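Local coordinates for superoxide dismutase [Fe] (Sulfolobus solfataricus, PDB 1WB7), which converts superoxide radicals into hydrogen peroxide and dioxygen with one iron ion per subunit, protecting the cell from their toxicity, at residues A[137-142]-A[161-166]; A[167-172]-A[189-194]. The protein carries 1 engineered substitution. One frame throughout, in Å; residues are numbered along the deposited sequence.

Contact 1 (A[137-142]-A[161-166]); sequences VLYYDT and AEIPII
Y139 and I165 face each other as a non-hydrogen-bonded antiparallel pair, where the central strand 134-140 of the three-stranded sheet in the C-terminal domain meets the start of strand 165-170. Their CA atoms stand 4.6 Å apart. Backbone bonds border the pair on either side: I166 N donates to L138 O at 2.8 Å, and Y140 N donates to P164 O at 3.1 Å. P164 has no N-H to give, but its carbonyl still accepts the Y140 N-H and also receives a CA-H...O contact from Y139.

On the face shared by Y139 and I165, the Y139 ring and the side chain of I163 carry most of the packing. I163 passes at about a right angle, its CD1 over one face of the ring and its CG1 in an off-centre CH-pi contact, 4.0 Å from the ring centroid. With I163 CG1 between the backbone N and the carbonyl carbon (chi1 59°), the ethyl arm lies against the ring while CG2 turns to D141 OD2. The P164 carbonyl sits at the ring edge, its O 3.4 Å from Y139 CD1. Branching suits I165 too: CG1 comes in obliquely to Y139 CE1, and CG2 meets V137. Toward helix 197-205, Y140 CB lies 3.7 Å from I166 CG1.

Y139 OH reaches I160 N, just before 161-166, so the tyrosine is also held at its polar end. Apolar packing and two backbone bonds thus join the segments, while the D141 carboxylate, buried against I163, is satisfied by its own turn (E143, S144) and by Y9 and K82 of the second subunit.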
ATOM      1  N   VAL A 137     -15.243  -5.477   5.609  1.00 11.16           N
ATOM      2  CA  VAL A 137     -15.998  -6.629   5.142  1.00 10.87           C
ATOM      3  C   VAL A 137     -15.951  -7.796   6.109  1.00 10.94           C
ATOM      4  O   VAL A 137     -15.077  -7.886   6.970  1.00 10.77           O
ATOM      5  CB  VAL A 137     -15.467  -7.163   3.779  1.00  9.40           C
ATOM      6  CG1 VAL A 137     -15.528  -6.081   2.713  1.00 10.55           C
ATOM      7  CG2 VAL A 137     -14.046  -7.676   3.940  1.00  7.18           C
ATOM      8  N   LEU A 138     -16.918  -8.688   5.953  1.00 11.21           N
ATOM      9  CA  LEU A 138     -16.971  -9.902   6.741  1.00 11.40           C
ATOM     10  C   LEU A 138     -16.845 -10.996   5.697  1.00 11.50           C
ATOM     11  O   LEU A 138     -17.693 -11.125   4.803  1.00 11.76           O
ATOM     12  CB  LEU A 138     -18.300 -10.048   7.480  1.00 10.54           C
ATOM     13  CG  LEU A 138     -18.334 -11.340   8.303  1.00 13.32           C
ATOM     14  CD1 LEU A 138     -17.247 -11.270   9.372  1.00 11.78           C
ATOM     15  CD2 LEU A 138     -19.706 -11.530   8.944  1.00  9.70           C
ATOM     16  N   TYR A 139     -15.762 -11.754   5.786  1.00 11.31           N
ATOM     17  CA  TYR A 139     -15.520 -12.846   4.861  1.00 11.15           C
ATOM     18  C   TYR A 139     -16.015 -14.139   5.464  1.00 11.22           C
ATOM     19  O   TYR A 139     -16.183 -14.259   6.679  1.00 11.32           O
ATOM     20  CB  TYR A 139     -14.024 -13.073   4.638  1.00  8.72           C
ATOM     21  CG  TYR A 139     -13.310 -12.144   3.700  1.00  9.44           C
ATOM     22  CD1 TYR A 139     -13.607 -12.129   2.341  1.00  7.62           C
ATOM     23  CD2 TYR A 139     -12.271 -11.338   4.158  1.00  6.98           C
ATOM     24  CE1 TYR A 139     -12.882 -11.340   1.460  1.00  7.71           C
ATOM     25  CE2 TYR A 139     -11.537 -10.544   3.283  1.00  9.22           C
ATOM     26  CZ  TYR A 139     -11.848 -10.552   1.937  1.00  7.58           C
ATOM     27  OH  TYR A 139     -11.104  -9.791   1.068  1.00  8.87           O
ATOM     28  N   TYR A 140     -16.251 -15.109   4.593  1.00 11.10           N
ATOM     29  CA  TYR A 140     -16.568 -16.431   5.053  1.00 10.87           C
ATOM     30  C   TYR A 140     -15.376 -17.176   4.471  1.00 10.73           C
ATOM     31  O   TYR A 140     -15.289 -17.364   3.259  1.00 10.43           O
ATOM     32  CB  TYR A 140     -17.851 -17.016   4.463  1.00 10.26           C
ATOM     33  CG  TYR A 140     -17.976 -18.466   4.878  1.00 11.48           C
ATOM     34  CD1 TYR A 140     -18.006 -18.817   6.230  1.00 12.46           C
ATOM     35  CD2 TYR A 140     -17.957 -19.492   3.936  1.00 11.92           C
ATOM     36  CE1 TYR A 140     -18.003 -20.154   6.637  1.00 12.12           C
ATOM     37  CE2 TYR A 140     -17.958 -20.838   4.333  1.00 12.06           C
ATOM     38  CZ  TYR A 140     -17.976 -21.156   5.682  1.00 13.00           C
ATOM     39  OH  TYR A 140     -17.924 -22.474   6.083  1.00 15.20           O
ATOM     40  N   ASP A 141     -14.431 -17.555   5.319  1.00 10.79           N
ATOM     41  CA  ASP A 141     -13.277 -18.275   4.829  1.00 11.33           C
ATOM     42  C   ASP A 141     -13.722 -19.720   4.630  1.00 11.88           C
ATOM     43  O   ASP A 141     -14.025 -20.423   5.596  1.00 12.08           O
ATOM     44  CB  ASP A 141     -12.132 -18.210   5.838  1.00 10.00           C
ATOM     45  CG  ASP A 141     -10.890 -18.907   5.343  1.00 11.54           C
ATOM     46  OD1 ASP A 141      -9.984 -19.173   6.166  1.00 12.54           O
ATOM     47  OD2 ASP A 141     -10.819 -19.188   4.127  1.00 12.66           O
ATOM     48  N   THR A 142     -13.774 -20.153   3.376  1.00 12.25           N
ATOM     49  CA  THR A 142     -14.189 -21.509   3.060  1.00 12.56           C
ATOM     50  C   THR A 142     -13.167 -22.529   3.525  1.00 12.72           C
ATOM     51  O   THR A 142     -13.465 -23.724   3.592  1.00 12.97           O
ATOM     52  CB  THR A 142     -14.406 -21.683   1.543  1.00 13.88           C
ATOM     53  OG1 THR A 142     -13.228 -21.277   0.842  1.00 15.24           O
ATOM     54  CG2 THR A 142     -15.584 -20.840   1.072  1.00 13.20           C
ATOM     55  N   ALA A 161      -7.346 -13.697  -0.437  1.00 11.64           N
ATOM     56  CA  ALA A 161      -7.528 -14.457  -1.660  1.00 12.26           C
ATOM     57  C   ALA A 161      -8.699 -15.419  -1.770  1.00 12.71           C
ATOM     58  O   ALA A 161      -8.990 -16.196  -0.860  1.00 12.70           O
ATOM     59  CB  ALA A 161      -6.235 -15.212  -1.981  1.00 12.26           C
ATOM     60  N   GLU A 162      -9.367 -15.336  -2.914  1.00 13.18           N
ATOM     61  CA  GLU A 162     -10.455 -16.229  -3.287  1.00 13.54           C
ATOM     62  C   GLU A 162     -11.701 -16.396  -2.430  1.00 13.78           C
ATOM     63  O   GLU A 162     -12.704 -16.884  -2.939  1.00 14.77           O
ATOM     64  CB  GLU A 162      -9.876 -17.627  -3.546  1.00 13.74           C
ATOM     65  CG  GLU A 162      -8.596 -17.641  -4.384  1.00 13.61           C
ATOM     66  CD  GLU A 162      -8.120 -19.055  -4.695  1.00 14.91           C
ATOM     67  OE1 GLU A 162      -7.932 -19.841  -3.744  1.00 16.89           O
ATOM     68  OE2 GLU A 162      -7.930 -19.381  -5.888  1.00 11.72           O
ATOM     69  N   ILE A 163     -11.682 -16.022  -1.158  1.00 13.35           N
ATOM     70  CA  ILE A 163     -12.886 -16.228  -0.359  1.00 12.81           C
ATOM     71  C   ILE A 163     -13.977 -15.177  -0.559  1.00 12.67           C
ATOM     72  O   ILE A 163     -13.699 -14.023  -0.888  1.00 12.48           O
ATOM     73  CB  ILE A 163     -12.557 -16.372   1.150  1.00 11.52           C
ATOM     74  CG1 ILE A 163     -11.833 -15.134   1.666  1.00  9.86           C
ATOM     75  CG2 ILE A 163     -11.700 -17.612   1.368  1.00  7.60           C
ATOM     76  CD1 ILE A 163     -11.442 -15.254   3.114  1.00  5.60           C
ATOM     77  N   PRO A 164     -15.244 -15.577  -0.360  1.00 12.47           N
ATOM     78  CA  PRO A 164     -16.422 -14.720  -0.513  1.00 12.37           C
ATOM     79  C   PRO A 164     -16.685 -13.685   0.575  1.00 12.33           C
ATOM     80  O   PRO A 164     -16.449 -13.918   1.763  1.00 12.09           O
ATOM     81  CB  PRO A 164     -17.559 -15.732  -0.626  1.00 12.05           C
ATOM     82  CG  PRO A 164     -17.115 -16.814   0.302  1.00 12.61           C
ATOM     83  CD  PRO A 164     -15.650 -16.968  -0.070  1.00 13.84           C
ATOM     84  N   ILE A 165     -17.191 -12.539   0.136  1.00 12.47           N
ATOM     85  CA  ILE A 165     -17.548 -11.432   1.011  1.00 12.57           C
ATOM     86  C   ILE A 165     -19.022 -11.617   1.347  1.00 12.97           C
ATOM     87  O   ILE A 165     -19.865 -11.763   0.451  1.00 12.96           O
ATOM     88  CB  ILE A 165     -17.334 -10.079   0.286  1.00 11.67           C
ATOM     89  CG1 ILE A 165     -15.829  -9.826   0.126  1.00  9.17           C
ATOM     90  CG2 ILE A 165     -18.030  -8.947   1.039  1.00  6.34           C
ATOM     91  CD1 ILE A 165     -15.485  -8.740  -0.869  1.00  8.71           C
ATOM     92  N   ILE A 166     -19.335 -11.626   2.639  1.00 13.20           N
ATOM     93  CA  ILE A 166     -20.709 -11.818   3.089  1.00 13.29           C
ATOM     94  C   ILE A 166     -21.327 -10.496   3.491  1.00 13.27           C
ATOM     95  O   ILE A 166     -22.496 -10.225   3.210  1.00 13.50           O
ATOM     96  CB  ILE A 166     -20.749 -12.777   4.288  1.00 14.28           C
ATOM     97  CG1 ILE A 166     -20.103 -14.102   3.891  1.00 12.49           C
ATOM     98  CG2 ILE A 166     -22.184 -12.982   4.754  1.00 14.57           C
ATOM     99  CD1 ILE A 166     -20.771 -14.768   2.700  1.00 14.79           C
TER

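Contact 2 (A[167-172]-A[189-194]); sequences LILDEF and NAWWNV. With FE (Fe (III) ion), chain C.
The indole of W191 carries L169 CD1 over one face, while L167 CD2 and the carbonyl oxygen of I168 approach its six-membered ring obliquely. The neighbouring indole of W192 has W191 CZ3 over one of its faces and N189 O at its edge. This is strand-to-helix packing in the C-terminal alpha/beta domain of the iron/manganese superoxide dismutases: strand 165-170 meets helix 184-191.

The contact of L169 is a CH-pi interaction, with CD1 3.4 Å from the centroid of the W191 five-membered ring and only 9° off its normal. W191 CG is anti to the backbone N (chi1 169°), an orientation that carries the large indole across to the strand. Leucine suits both positions because its forked end can lie against a broad aromatic surface; L167 CD2 comes within 3.4 Å of W191 CH2, and its other branch, CD1, approaches W192 CZ3 at 4.2 Å.

W191 NE1 donates to a water at 2.9 Å, which lies within hydrogen-bonding distance of I168 O, 3.0 Å away, so it can bridge the two segments. W192 NE1 instead bonds to T124.

Farther along the strand, D170 binds the iron with H33, H84, H174 and another water. Its two oxygens divide the work: OD2 coordinates the metal at 1.9 Å, while OD1 accepts from F172 N at 2.9 Å in an Asx turn, the N-H coming from above the carboxylate plane.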
ATOM      1  N   LEU A 167     -20.522  -9.676   4.150  1.00 13.16           N
ATOM      2  CA  LEU A 167     -20.939  -8.361   4.612  1.00 13.07           C
ATOM      3  C   LEU A 167     -19.942  -7.358   4.039  1.00 12.82           C
ATOM      4  O   LEU A 167     -18.740  -7.593   4.075  1.00 12.67           O
ATOM      5  CB  LEU A 167     -20.874  -8.306   6.141  1.00 11.94           C
ATOM      6  CG  LEU A 167     -22.082  -7.924   6.989  1.00 17.35           C
ATOM      7  CD1 LEU A 167     -21.575  -7.506   8.370  1.00 18.19           C
ATOM      8  CD2 LEU A 167     -22.868  -6.791   6.350  1.00 18.81           C
ATOM      9  N   ILE A 168     -20.429  -6.247   3.504  1.00 12.88           N
ATOM     10  CA  ILE A 168     -19.519  -5.253   2.966  1.00 12.82           C
ATOM     11  C   ILE A 168     -19.998  -3.838   3.244  1.00 12.90           C
ATOM     12  O   ILE A 168     -21.153  -3.491   2.982  1.00 12.57           O
ATOM     13  CB  ILE A 168     -19.289  -5.450   1.442  1.00 12.45           C
ATOM     14  CG1 ILE A 168     -18.336  -4.365   0.926  1.00 14.86           C
ATOM     15  CG2 ILE A 168     -20.614  -5.429   0.690  1.00 11.22           C
ATOM     16  CD1 ILE A 168     -17.693  -4.695  -0.416  1.00 16.18           C
ATOM     17  N   LEU A 169     -19.100  -3.029   3.801  1.00 13.00           N
ATOM     18  CA  LEU A 169     -19.405  -1.639   4.128  1.00 13.11           C
ATOM     19  C   LEU A 169     -18.439  -0.695   3.415  1.00 13.04           C
ATOM     20  O   LEU A 169     -17.225  -0.797   3.592  1.00 13.04           O
ATOM     21  CB  LEU A 169     -19.301  -1.425   5.640  1.00 13.09           C
ATOM     22  CG  LEU A 169     -19.334   0.018   6.152  1.00 15.06           C
ATOM     23  CD1 LEU A 169     -20.678   0.660   5.826  1.00 14.00           C
ATOM     24  CD2 LEU A 169     -19.095   0.020   7.661  1.00 18.04           C
ATOM     25  N   ASP A 170     -18.976   0.220   2.613  1.00 12.95           N
ATOM     26  CA  ASP A 170     -18.149   1.185   1.891  1.00 12.89           C
ATOM     27  C   ASP A 170     -17.711   2.306   2.837  1.00 12.96           C
ATOM     28  O   ASP A 170     -18.543   2.964   3.468  1.00 12.81           O
ATOM     29  CB  ASP A 170     -18.933   1.793   0.725  1.00 12.83           C
ATOM     30  CG  ASP A 170     -18.068   2.678  -0.162  1.00 13.99           C
ATOM     31  OD1 ASP A 170     -16.895   2.929   0.189  1.00 16.14           O
ATOM     32  OD2 ASP A 170     -18.564   3.128  -1.215  1.00 13.77           O
ATOM     33  N   GLU A 171     -16.405   2.535   2.926  1.00 12.91           N
ATOM     34  CA  GLU A 171     -15.908   3.581   3.798  1.00 12.97           C
ATOM     35  C   GLU A 171     -15.178   4.714   3.084  1.00 13.31           C
ATOM     36  O   GLU A 171     -14.401   5.437   3.697  1.00 13.41           O
ATOM     37  CB  GLU A 171     -15.021   2.986   4.897  1.00 12.82           C
ATOM     38  CG  GLU A 171     -15.791   2.108   5.874  1.00 11.29           C
ATOM     39  CD  GLU A 171     -14.967   1.715   7.082  1.00 14.63           C
ATOM     40  OE1 GLU A 171     -14.638   2.604   7.898  1.00 14.43           O
ATOM     41  OE2 GLU A 171     -14.646   0.518   7.210  1.00 14.36           O
ATOM     42  N   PHE A 172     -15.409   4.857   1.781  1.00 13.52           N
ATOM     43  CA  PHE A 172     -14.815   5.972   1.053  1.00 14.00           C
ATOM     44  C   PHE A 172     -15.688   7.132   1.504  1.00 14.24           C
ATOM     45  O   PHE A 172     -16.844   6.931   1.864  1.00 14.03           O
ATOM     46  CB  PHE A 172     -14.939   5.792  -0.462  1.00 14.27           C
ATOM     47  CG  PHE A 172     -13.706   5.223  -1.105  1.00 17.17           C
ATOM     48  CD1 PHE A 172     -13.290   3.923  -0.819  1.00 15.98           C
ATOM     49  CD2 PHE A 172     -12.945   5.996  -1.980  1.00 16.33           C
ATOM     50  CE1 PHE A 172     -12.127   3.400  -1.400  1.00 18.32           C
ATOM     51  CE2 PHE A 172     -11.783   5.484  -2.563  1.00 17.87           C
ATOM     52  CZ  PHE A 172     -11.372   4.184  -2.274  1.00 15.89           C
ATOM     53  N   ASN A 189     -22.939   3.545  12.106  1.00 17.42           N
ATOM     54  CA  ASN A 189     -24.041   3.139  12.980  1.00 17.46           C
ATOM     55  C   ASN A 189     -25.347   3.060  12.201  1.00 17.23           C
ATOM     56  O   ASN A 189     -26.123   2.118  12.368  1.00 17.26           O
ATOM     57  CB  ASN A 189     -24.230   4.116  14.145  1.00 19.34           C
ATOM     58  CG  ASN A 189     -23.112   4.040  15.173  1.00 26.13           C
ATOM     59  OD1 ASN A 189     -22.583   2.959  15.465  1.00 29.29           O
ATOM     60  ND2 ASN A 189     -22.761   5.192  15.749  1.00 27.36           N
ATOM     61  N   ALA A 190     -25.592   4.053  11.351  1.00 16.95           N
ATOM     62  CA  ALA A 190     -26.817   4.092  10.559  1.00 16.72           C
ATOM     63  C   ALA A 190     -26.904   2.951   9.549  1.00 16.63           C
ATOM     64  O   ALA A 190     -27.984   2.428   9.276  1.00 16.44           O
ATOM     65  CB  ALA A 190     -26.917   5.426   9.836  1.00 16.11           C
ATOM     66  N   TRP A 191     -25.756   2.567   9.004  1.00 16.48           N
ATOM     67  CA  TRP A 191     -25.680   1.507   8.010  1.00 16.17           C
ATOM     68  C   TRP A 191     -26.278   0.173   8.462  1.00 16.12           C
ATOM     69  O   TRP A 191     -26.889  -0.537   7.661  1.00 15.99           O
ATOM     70  CB  TRP A 191     -24.219   1.322   7.594  1.00 16.21           C
ATOM     71  CG  TRP A 191     -23.955   0.113   6.772  1.00 15.96           C
ATOM     72  CD1 TRP A 191     -24.224  -0.058   5.445  1.00 13.73           C
ATOM     73  CD2 TRP A 191     -23.328  -1.092   7.216  1.00 15.75           C
ATOM     74  NE1 TRP A 191     -23.792  -1.293   5.032  1.00 14.27           N
ATOM     75  CE2 TRP A 191     -23.238  -1.950   6.101  1.00 13.84           C
ATOM     76  CE3 TRP A 191     -22.830  -1.529   8.450  1.00 16.48           C
ATOM     77  CZ2 TRP A 191     -22.670  -3.221   6.181  1.00 12.68           C
ATOM     78  CZ3 TRP A 191     -22.263  -2.796   8.530  1.00 14.37           C
ATOM     79  CH2 TRP A 191     -22.188  -3.625   7.400  1.00 14.32           C
ATOM     80  N   TRP A 192     -26.113  -0.175   9.733  1.00 16.15           N
ATOM     81  CA  TRP A 192     -26.655  -1.436  10.234  1.00 16.36           C
ATOM     82  C   TRP A 192     -28.147  -1.577   9.946  1.00 16.53           C
ATOM     83  O   TRP A 192     -28.664  -2.688   9.798  1.00 16.67           O
ATOM     84  CB  TRP A 192     -26.420  -1.564  11.745  1.00 15.51           C
ATOM     85  CG  TRP A 192     -24.983  -1.778  12.115  1.00 16.53           C
ATOM     86  CD1 TRP A 192     -24.129  -0.863  12.666  1.00 14.72           C
ATOM     87  CD2 TRP A 192     -24.222  -2.976  11.926  1.00 14.44           C
ATOM     88  NE1 TRP A 192     -22.881  -1.419  12.830  1.00 16.32           N
ATOM     89  CE2 TRP A 192     -22.911  -2.715  12.384  1.00 14.24           C
ATOM     90  CE3 TRP A 192     -24.520  -4.245  11.412  1.00 13.48           C
ATOM     91  CZ2 TRP A 192     -21.897  -3.679  12.344  1.00 16.77           C
ATOM     92  CZ3 TRP A 192     -23.511  -5.205  11.371  1.00 16.14           C
ATOM     93  CH2 TRP A 192     -22.214  -4.913  11.837  1.00 15.92           C
ATOM     94  N   ASN A 193     -28.833  -0.447   9.862  1.00 16.70           N
ATOM     95  CA  ASN A 193     -30.268  -0.431   9.619  1.00 16.94           C
ATOM     96  C   ASN A 193     -30.700  -0.828   8.211  1.00 17.09           C
ATOM     97  O   ASN A 193     -31.889  -1.052   7.970  1.00 17.12           O
ATOM     98  CB  ASN A 193     -30.824   0.951   9.958  1.00 17.47           C
ATOM     99  CG  ASN A 193     -30.659   1.294  11.430  1.00 19.68           C
ATOM    100  OD1 ASN A 193     -31.262   0.658  12.294  1.00 20.13           O
ATOM    101  ND2 ASN A 193     -29.831   2.291  11.720  1.00 15.93           N
ATOM    102  N   VAL A 194     -29.755  -0.917   7.280  1.00 16.91           N
ATOM    103  CA  VAL A 194     -30.109  -1.299   5.916  1.00 16.62           C
ATOM    104  C   VAL A 194     -29.352  -2.519   5.405  1.00 16.47           C
ATOM    105  O   VAL A 194     -29.388  -2.817   4.214  1.00 16.87           O
ATOM    106  CB  VAL A 194     -29.902  -0.127   4.922  1.00 16.39           C
ATOM    107  CG1 VAL A 194     -30.846   1.008   5.270  1.00 16.34           C
ATOM    108  CG2 VAL A 194     -28.464   0.355   4.959  1.00 15.54           C
TER
HETATM  109 FE    FE C 212     -18.196   3.907  -2.955  1.00 14.56          FE
HETATM  110  O   HOH W   1     -24.122  -3.496   3.109  1.00 26.68           O
HETATM  111  O   HOH W   2     -15.900   3.394  -2.607  1.00 29.12           O

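In the fold
Contact 1 and contact 2 follow one another along the chain and share strand 165-170, with their centres about 17 Å apart. Where 161-166 passes into 167-172 the chain turns a corner, yet pairing with strand 134-140 continues across it: L138 N lies 2.8 Å from L167 O, a probable hydrogen bond, and V137 CG1 packs 3.7 Å from I168 CG1. Contact 1 stands back from the metal, the V137 side chain lying about 12 Å from the iron, and looks toward the second subunit. Contact 2 reaches the active site itself through D170. The same strand therefore runs from the subunit interface to an iron ligand, bordered by W191 on its way.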